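Type 6 secretion amidase effector 2 (PDB 6WIN) probably cleaves amide bonds in the peptide part of peptidoglycan, acting as an antibacterial toxin delivered by the type VI secretion system. Local coordinates at residues 71-76 and 101-106; 110-115 and 125-130. One frame throughout, in Å; residues are numbered along the deposited sequence.

Contact 1: residues 71-76 and 101-106; sequences GNHAAF and SKRYIR
Segment 71-76, which carries His73, and segment 101-106, which carries Arg103, belong to one antiparallel sheet but are not neighbours in it: strand 84-89 runs between them, and the two side chains make the contact. The first is a loop that runs into strand 74-81, the second an outermost strand of the sheet. The backbones therefore share no hydrogen bond: CA of Ala75 stays 10.2 Å from CA of Arg103, while Phe76 pairs with Met88 and Arg103 with Val87 of the intervening strand. A histidine just before a strand, packed on a cysteine at the start of a helix, here Cys23 of helix 23-30, is consistent with the Cys-His site of papain-like NlpC/P60 amidases, and Asp89 would suit the third, polar position. CB of His73 points toward the edge strand, and with chi1 at -168° the ring lies beside its own carbonyl carbon. Arg103 comes from the opposite direction, its chain extended from CG to NE, and brings a single guanidinium nitrogen to the ring: NH2 lies 3.4 Å from His73 CD2. The two planes stand 72° apart, with CD2 at the guanidinium edge, near its plane, so this is no flat stack. What joins the pair is chiefly Asp89, whose OD2 accepts a hydrogen bond from His73 NE2 and forms a salt bridge with Arg103 NE. The arginine is anchored through NH1 to Asn124 OD1 and through NH2 to Ser123 O, which fixes the rotation of its head group and makes it a plausible second-shell support for the aspartate. Ile105 lies over part of one guanidinium face, its CD1 3.6 Å above the plane and displaced toward the rim.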
loop_
_atom_site.group_PDB
_atom_site.type_symbol
_atom_site.label_atom_id
_atom_site.label_comp_id
_atom_site.label_asym_id
_atom_site.label_seq_id
_atom_site.Cartn_x
_atom_site.Cartn_y
_atom_site.Cartn_z
ATOM N N GLY A 71 9.361 4.890 -6.030
ATOM C CA GLY A 71 8.085 5.229 -5.444
ATOM C C GLY A 71 7.205 4.065 -5.035
ATOM O O GLY A 71 6.057 4.299 -4.644
ATOM N N ASN A 72 7.684 2.823 -5.110
ATOM C CA ASN A 72 6.851 1.704 -4.692
ATOM C C ASN A 72 6.615 1.766 -3.186
ATOM O O ASN A 72 7.460 2.242 -2.424
ATOM C CB ASN A 72 7.472 0.356 -5.102
ATOM C CG ASN A 72 8.853 0.110 -4.496
ATOM O OD1 ASN A 72 9.008 -0.033 -3.285
ATOM N ND2 ASN A 72 9.858 0.030 -5.353
ATOM N N HIS A 73 5.434 1.318 -2.764
ATOM C CA HIS A 73 5.052 1.428 -1.361
ATOM C C HIS A 73 3.927 0.443 -1.084
ATOM O O HIS A 73 3.153 0.100 -1.977
ATOM C CB HIS A 73 4.627 2.862 -1.005
ATOM C CG HIS A 73 4.502 3.122 0.469
ATOM N ND1 HIS A 73 5.568 3.021 1.338
ATOM C CD2 HIS A 73 3.436 3.474 1.224
ATOM C CE1 HIS A 73 5.159 3.283 2.567
ATOM N NE2 HIS A 73 3.870 3.570 2.525
ATOM N N ALA A 74 3.863 -0.022 0.160
ATOM C CA ALA A 74 2.807 -0.911 0.619
ATOM C C ALA A 74 2.346 -0.435 1.986
ATOM O O ALA A 74 3.104 0.217 2.711
ATOM C CB ALA A 74 3.275 -2.376 0.683
ATOM N N ALA A 75 1.099 -0.745 2.336
ATOM C CA ALA A 75 0.542 -0.216 3.575
ATOM C C ALA A 75 -0.735 -0.968 3.926
ATOM O O ALA A 75 -1.243 -1.769 3.140
ATOM C CB ALA A 75 0.268 1.292 3.459
ATOM N N PHE A 76 -1.243 -0.701 5.130
ATOM C CA PHE A 76 -2.574 -1.140 5.534
ATOM C C PHE A 76 -3.558 0.006 5.335
ATOM O O PHE A 76 -3.317 1.122 5.803
ATOM C CB PHE A 76 -2.620 -1.581 7.000
ATOM C CG PHE A 76 -1.760 -2.774 7.333
ATOM C CD1 PHE A 76 -2.177 -4.065 7.014
ATOM C CD2 PHE A 76 -0.558 -2.609 7.996
ATOM C CE1 PHE A 76 -1.405 -5.164 7.348
ATOM C CE2 PHE A 76 0.224 -3.705 8.333
ATOM C CZ PHE A 76 -0.203 -4.988 7.997
ATOM N N SER A 101 3.039 4.286 11.948
ATOM C CA SER A 101 2.097 5.371 12.209
ATOM C C SER A 101 1.230 5.649 10.992
ATOM O O SER A 101 1.554 5.249 9.873
ATOM C CB SER A 101 2.819 6.659 12.620
ATOM O OG SER A 101 3.760 7.049 11.644
ATOM N N LYS A 102 0.140 6.384 11.234
ATOM C CA LYS A 102 -0.811 6.751 10.189
ATOM C C LYS A 102 -0.338 7.966 9.410
ATOM O O LYS A 102 0.279 8.881 9.965
ATOM C CB LYS A 102 -2.179 7.104 10.764
ATOM C CG LYS A 102 -2.639 6.333 11.953
ATOM C CD LYS A 102 -3.970 6.906 12.379
ATOM C CE LYS A 102 -4.614 6.069 13.444
ATOM N NZ LYS A 102 -5.952 6.632 13.781
ATOM N N ARG A 103 -0.688 7.996 8.121
ATOM C CA ARG A 103 -0.472 9.194 7.327
ATOM C C ARG A 103 -1.547 9.294 6.249
ATOM O O ARG A 103 -2.183 8.305 5.871
ATOM C CB ARG A 103 0.932 9.227 6.706
ATOM C CG ARG A 103 1.162 8.218 5.577
ATOM C CD ARG A 103 2.535 8.430 4.946
ATOM N NE ARG A 103 2.811 7.459 3.890
ATOM C CZ ARG A 103 2.970 7.761 2.606
ATOM N NH1 ARG A 103 2.883 9.021 2.200
ATOM N NH2 ARG A 103 3.226 6.795 1.725
ATOM N N TYR A 104 -1.738 10.521 5.765
ATOM C CA TYR A 104 -2.766 10.868 4.797
ATOM C C TYR A 104 -2.123 10.930 3.424
ATOM O O TYR A 104 -1.168 11.691 3.220
ATOM C CB TYR A 104 -3.381 12.219 5.144
ATOM C CG TYR A 104 -4.629 12.641 4.385
ATOM C CD1 TYR A 104 -5.777 11.875 4.425
ATOM C CD2 TYR A 104 -4.674 13.857 3.710
ATOM C CE1 TYR A 104 -6.923 12.270 3.775
ATOM C CE2 TYR A 104 -5.826 14.274 3.059
ATOM C CZ TYR A 104 -6.943 13.476 3.103
ATOM O OH TYR A 104 -8.089 13.859 2.478
ATOM N N ILE A 105 -2.640 10.128 2.495
ATOM C CA ILE A 105 -2.188 10.102 1.112
ATOM C C ILE A 105 -3.287 10.737 0.272
ATOM O O ILE A 105 -4.410 10.220 0.220
ATOM C CB ILE A 105 -1.872 8.671 0.652
ATOM C CG1 ILE A 105 -0.882 8.013 1.622
ATOM C CG2 ILE A 105 -1.352 8.659 -0.783
ATOM C CD1 ILE A 105 -0.325 6.668 1.131
ATOM N N ARG A 106 -2.978 11.869 -0.355
ATOM C CA ARG A 106 -3.973 12.648 -1.071
ATOM C C ARG A 106 -4.190 12.159 -2.500
ATOM O O ARG A 106 -3.283 11.639 -3.155
ATOM C CB ARG A 106 -3.569 14.116 -1.119
ATOM C CG ARG A 106 -3.075 14.648 0.200
ATOM C CD ARG A 106 -3.487 16.071 0.365
ATOM N NE ARG A 106 -3.299 16.869 -0.855
ATOM C CZ ARG A 106 -2.122 17.107 -1.429
ATOM N NH1 ARG A 106 -2.065 17.847 -2.532
ATOM N NH2 ARG A 106 -1.005 16.615 -0.898
#

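Contact 2: residues 110-115 and 125-130; sequences NGSVRS and NAEAYF
An Asx turn at Asn125 presents two polar side chains to the loop backbone at Gly111-Ser112, in the irregular connection between strand 101-106 and strand 129-133. OD1 of Asn125 accepts from the backbone N of Glu127 at 3.0 Å, and the turn is tightened by a backbone bond from Ala128 N to Asn125 O. With OD1 so engaged, the other end of the amide is left to face Gly111: ND2 of Asn125 donates to Gly111 O at 3.0 Å, with an N-H...O angle of 152°. The donor lies in the plane of that carbonyl, on a lone pair, although the oxygen is tilted somewhat from the asparagine's amide plane. ND2 also reaches Ile120 O, so one side-chain amide ties together three pieces of chain. With CG opposite the backbone N (chi1 -168°), the amide extends from a CB that already points at the loop.

Glu127 makes the second link. Its chain, extended beyond CG, carries the carboxylate alongside the Gly111-Ser112 peptide, OE1 coming within 3.3 Å of Gly111 C; at Gly111 there is no side chain to obstruct this approach. The two oxygens divide their work: OE1 forms a salt bridge with Lys107 NZ, which would favour the ionised carboxylate, whereas OE2 takes the hydroxyl of Ser112. A water accepts from Val113 N at 3.0 Å and gives OE2 a weak, long bond. The shortest of these links is Ser112 OG to Glu127 OE2, 2.7 Å, met on the syn side and 18° out of the carboxylate plane.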
loop_
_atom_site.group_PDB
_atom_site.type_symbol
_atom_site.label_atom_id
_atom_site.label_comp_id
_atom_site.label_asym_id
_atom_site.label_seq_id
_atom_site.Cartn_x
_atom_site.Cartn_y
_atom_site.Cartn_z
ATOM N N ASN A 110 -4.925 16.108 -11.131
ATOM C CA ASN A 110 -4.495 15.424 -12.358
ATOM C C ASN A 110 -3.477 14.323 -12.050
ATOM O O ASN A 110 -2.452 14.185 -12.725
ATOM C CB ASN A 110 -3.937 16.430 -13.374
ATOM C CG ASN A 110 -3.845 15.863 -14.792
ATOM O OD1 ASN A 110 -4.221 14.718 -15.055
ATOM N ND2 ASN A 110 -3.335 16.674 -15.713
ATOM N N GLY A 111 -3.755 13.536 -11.012
ATOM C CA GLY A 111 -2.864 12.481 -10.563
ATOM C C GLY A 111 -3.198 11.094 -11.063
ATOM O O GLY A 111 -2.622 10.117 -10.569
ATOM N N SER A 112 -4.101 10.971 -12.030
ATOM C CA SER A 112 -4.533 9.666 -12.505
ATOM C C SER A 112 -3.418 8.991 -13.294
ATOM O O SER A 112 -2.430 9.621 -13.696
ATOM C CB SER A 112 -5.791 9.798 -13.365
ATOM O OG SER A 112 -6.885 10.273 -12.588
ATOM N N VAL A 113 -3.589 7.682 -13.501
ATOM C CA VAL A 113 -2.582 6.881 -14.184
ATOM C C VAL A 113 -2.325 7.437 -15.586
ATOM O O VAL A 113 -3.247 7.875 -16.288
ATOM C CB VAL A 113 -3.027 5.405 -14.215
ATOM C CG1 VAL A 113 -4.200 5.189 -15.190
ATOM C CG2 VAL A 113 -1.877 4.509 -14.589
ATOM N N ARG A 114 -1.053 7.448 -15.982
ATOM C CA ARG A 114 -0.642 7.877 -17.312
ATOM C C ARG A 114 -0.615 6.686 -18.274
ATOM O O ARG A 114 -0.744 5.528 -17.871
ATOM C CB ARG A 114 0.730 8.554 -17.252
ATOM C CG ARG A 114 0.894 9.585 -16.105
ATOM C CD ARG A 114 2.312 10.162 -16.077
ATOM N NE ARG A 114 3.202 9.468 -15.142
ATOM C CZ ARG A 114 4.216 10.042 -14.498
ATOM N NH1 ARG A 114 4.978 9.328 -13.677
ATOM N NH2 ARG A 114 4.478 11.331 -14.689
ATOM N N SER A 115 -0.425 6.990 -19.570
ATOM C CA SER A 115 -0.493 5.961 -20.613
ATOM C C SER A 115 0.538 4.865 -20.395
ATOM O O SER A 115 0.278 3.693 -20.694
ATOM C CB SER A 115 -0.289 6.581 -21.994
ATOM O OG SER A 115 -1.303 7.526 -22.283
ATOM N N ASN A 125 0.513 9.298 -3.877
ATOM C CA ASN A 125 -0.579 9.448 -4.837
ATOM C C ASN A 125 -1.658 8.430 -4.489
ATOM O O ASN A 125 -1.482 7.233 -4.740
ATOM C CB ASN A 125 -0.061 9.227 -6.263
ATOM C CG ASN A 125 -1.053 9.636 -7.326
ATOM O OD1 ASN A 125 -2.266 9.507 -7.156
ATOM N ND2 ASN A 125 -0.535 10.151 -8.439
ATOM N N ALA A 126 -2.786 8.905 -3.952
ATOM C CA ALA A 126 -3.856 8.001 -3.537
ATOM C C ALA A 126 -4.360 7.119 -4.672
ATOM O O ALA A 126 -4.890 6.034 -4.412
ATOM C CB ALA A 126 -5.030 8.786 -2.960
ATOM N N GLU A 127 -4.250 7.575 -5.924
ATOM C CA GLU A 127 -4.763 6.817 -7.062
ATOM C C GLU A 127 -3.845 5.673 -7.481
ATOM O O GLU A 127 -4.270 4.812 -8.261
ATOM C CB GLU A 127 -5.000 7.763 -8.251
ATOM C CG GLU A 127 -6.121 8.784 -8.009
ATOM C CD GLU A 127 -6.455 9.595 -9.250
ATOM O OE1 GLU A 127 -6.037 10.766 -9.316
ATOM O OE2 GLU A 127 -7.128 9.058 -10.158
ATOM N N ALA A 128 -2.613 5.633 -6.969
ATOM C CA ALA A 128 -1.689 4.555 -7.293
ATOM C C ALA A 128 -1.927 3.292 -6.470
ATOM O O ALA A 128 -1.283 2.268 -6.732
ATOM C CB ALA A 128 -0.246 5.027 -7.094
ATOM N N TYR A 129 -2.848 3.317 -5.516
ATOM C CA TYR A 129 -2.977 2.234 -4.552
ATOM C C TYR A 129 -4.103 1.288 -4.934
ATOM O O TYR A 129 -5.222 1.718 -5.234
ATOM C CB TYR A 129 -3.193 2.785 -3.143
ATOM C CG TYR A 129 -1.898 3.303 -2.587
ATOM C CD1 TYR A 129 -1.476 4.615 -2.846
ATOM C CD2 TYR A 129 -1.067 2.472 -1.845
ATOM C CE1 TYR A 129 -0.266 5.080 -2.365
ATOM C CE2 TYR A 129 0.138 2.922 -1.351
ATOM C CZ TYR A 129 0.536 4.227 -1.609
ATOM O OH TYR A 129 1.745 4.646 -1.119
ATOM N N PHE A 130 -3.800 -0.004 -4.897
ATOM C CA PHE A 130 -4.746 -1.046 -5.241
ATOM C C PHE A 130 -4.636 -2.152 -4.202
ATOM O O PHE A 130 -3.589 -2.335 -3.586
ATOM C CB PHE A 130 -4.474 -1.604 -6.656
ATOM C CG PHE A 130 -4.702 -0.594 -7.761
ATOM C CD1 PHE A 130 -5.838 -0.659 -8.548
ATOM C CD2 PHE A 130 -3.782 0.413 -8.010
ATOM C CE1 PHE A 130 -6.063 0.283 -9.557
ATOM C CE2 PHE A 130 -3.994 1.345 -9.022
ATOM C CZ PHE A 130 -5.133 1.280 -9.788
HETATM O O HOH W 1 -6.073 6.504 -12.304
#

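In the fold
Contact 1 closes before contact 2 opens, and their centres are 14 Å apart. Contact 1 lies close to the middle of the chain; contact 2 lies within the connection that leaves edge strand 101-106 and returns as strand 129-133, next to the opposite edge strand, 40-44, of the same sheet. Two direct seams join them. The end of the edge strand is probably hydrogen-bonded to the turn, Arg106 O to Ala126 N at 2.9 Å. Further in, Tyr129 packs its hydroxyl against His73 CD2, 3.1 Å away, and against Ile105 CD1. The turn that contact 2 holds thus leads directly into a tyrosine lining the putative active-site histidine.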